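Local coordinates for Zn-dependent hydrolase of metallo-beta-lactamase superfamily TM0207 (Thermotoga maritima, PDB 1VJN), which is a putative zinc-dependent hydrolase of the metallo-beta-lactamase superfamily whose substrate is not established, at residues A[126-131]-A[162-167]. Residues are numbered along the deposited sequence; the frame is centred on the assembly and turned at random.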
# COMPACT_ATOMS: atom_id res chain seq x y z
N HIS A 126 -0.99 -6.17 -13.20
CA HIS A 126 -1.35 -5.62 -14.53
C HIS A 126 -1.83 -4.20 -14.25
O HIS A 126 -2.18 -3.86 -13.12
CB HIS A 126 -2.49 -6.43 -15.22
CG HIS A 126 -3.73 -6.52 -14.38
ND1 HIS A 126 -4.60 -5.46 -14.21
CD2 HIS A 126 -4.19 -7.50 -13.56
CE1 HIS A 126 -5.56 -5.80 -13.38
NE2 HIS A 126 -5.34 -7.04 -12.98
N VAL A 127 -1.79 -3.36 -15.24
CA VAL A 127 -2.32 -1.99 -15.08
C VAL A 127 -3.80 -2.13 -14.75
O VAL A 127 -4.47 -2.96 -15.34
CB VAL A 127 -2.12 -1.20 -16.39
CG1 VAL A 127 -2.91 0.12 -16.38
CG2 VAL A 127 -0.61 -0.96 -16.63
N LEU A 128 -4.34 -1.38 -13.80
CA LEU A 128 -5.80 -1.42 -13.53
C LEU A 128 -6.71 -1.28 -14.77
O LEU A 128 -6.43 -0.51 -15.67
CB LEU A 128 -6.20 -0.30 -12.57
CG LEU A 128 -5.51 -0.37 -11.20
CD1 LEU A 128 -5.70 0.89 -10.38
CD2 LEU A 128 -5.98 -1.54 -10.42
N THR A 129 -7.83 -2.00 -14.78
CA THR A 129 -8.82 -1.87 -15.86
C THR A 129 -9.63 -0.61 -15.59
O THR A 129 -9.66 -0.10 -14.44
CB THR A 129 -9.79 -3.08 -15.88
OG1 THR A 129 -10.49 -3.11 -14.65
CG2 THR A 129 -9.07 -4.44 -15.92
N PRO A 130 -10.35 -0.11 -16.60
CA PRO A 130 -11.25 1.02 -16.35
C PRO A 130 -12.24 0.77 -15.17
O PRO A 130 -12.53 1.70 -14.40
CB PRO A 130 -11.96 1.19 -17.68
CG PRO A 130 -10.96 0.67 -18.70
CD PRO A 130 -10.35 -0.52 -18.00
N ALA A 131 -12.80 -0.44 -15.05
CA ALA A 131 -13.70 -0.75 -13.94
C ALA A 131 -12.99 -0.62 -12.65
O ALA A 131 -13.54 -0.06 -11.70
CB ALA A 131 -14.31 -2.20 -14.02
N ASP A 162 -0.94 7.61 -12.28
CA ASP A 162 -1.67 8.61 -13.05
C ASP A 162 -3.16 8.31 -13.19
O ASP A 162 -3.97 9.24 -13.13
CB ASP A 162 -1.06 8.75 -14.45
CG ASP A 162 0.38 9.31 -14.43
OD1 ASP A 162 0.87 9.75 -13.35
OD2 ASP A 162 1.09 9.34 -15.46
N LEU A 163 -3.53 7.05 -13.39
CA LEU A 163 -4.93 6.72 -13.48
C LEU A 163 -5.70 7.07 -12.21
O LEU A 163 -6.89 7.31 -12.26
CB LEU A 163 -5.15 5.22 -13.77
CG LEU A 163 -4.85 4.82 -15.23
CD1 LEU A 163 -4.75 3.33 -15.40
CD2 LEU A 163 -5.90 5.41 -16.20
N LEU A 164 -5.03 7.01 -11.08
CA LEU A 164 -5.66 7.17 -9.77
C LEU A 164 -5.41 8.59 -9.23
O LEU A 164 -5.80 8.90 -8.12
CB LEU A 164 -5.11 6.10 -8.80
CG LEU A 164 -5.42 4.62 -9.10
CD1 LEU A 164 -4.82 3.66 -8.05
CD2 LEU A 164 -6.90 4.40 -9.24
N ASN A 165 -4.78 9.44 -10.06
CA ASN A 165 -4.40 10.82 -9.69
C ASN A 165 -3.68 10.88 -8.35
O ASN A 165 -3.88 11.80 -7.55
CB ASN A 165 -5.64 11.73 -9.76
CG ASN A 165 -5.29 13.21 -9.91
OD1 ASN A 165 -4.35 13.59 -10.62
ND2 ASN A 165 -6.05 14.06 -9.22
N ALA A 166 -2.80 9.91 -8.11
CA ALA A 166 -2.11 9.76 -6.80
C ALA A 166 -1.20 10.94 -6.54
O ALA A 166 -0.49 11.40 -7.44
CB ALA A 166 -1.28 8.49 -6.79
N LYS A 167 -1.17 11.41 -5.29
CA LYS A 167 -0.32 12.51 -4.89
C LYS A 167 0.95 11.98 -4.24
O LYS A 167 2.02 12.04 -4.84
CB LYS A 167 -1.09 13.43 -3.94
CG LYS A 167 -2.34 14.00 -4.51
CD LYS A 167 -2.02 14.91 -5.69
CE LYS A 167 -3.28 15.31 -6.46
NZ LYS A 167 -3.07 15.22 -7.95
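L163, in the last turn of helix 154-163, sends its CD1 methyl against CG1 of V127 at 3.8 Å, and the two side chains cross at about a right angle. V127 places that methyl by turning CG1 anti to its own backbone nitrogen (chi1 168°). The same L163 CD1 also lies 4.2 Å from the carbonyl oxygen of L128, so this solvent-exposed leucine touches V127 and skirts the L128 carbonyl. L164, the first residue to leave the helical conformation, is buried and works deeper. Its forked end straddles one methyl of L128: L128 CD1 is 3.7 Å from L164 CD1 and 3.9 Å from L164 CD2, again with the side chains crossed rather than running alongside. I136 of helix 130-136 touches both leucines, V160 of helix 154-163 touches L128, and L142 of strand 141-145 touches L164. N165 then takes a positive phi (48°) as the C-prime residue of a Schellman motif, its N bonded to D162 O; this turns the chain away from the contact and, through A166, into strand 168-172. In 126-131, H126 ND1 gives V127 O a nearly straight 2.7 Å hydrogen bond, consistent with steadying the turn before helix 130-136, whose N-cap is T129; the oxygen lies in the imidazole plane although the nitrogen sits well above the carbonyl plane. The contact thus joins the C-terminal end of one helix to the loop leading into another, beside the strands of the larger sheet of the metallo-hydrolase fold. With no hydrogen bond or salt bridge between the segments and just 150 Å² buried, their direct attachment is apolar, made by methyl packing, while polar bonds such as H126 ND1 to V127 O lie within one segment and not across the contact.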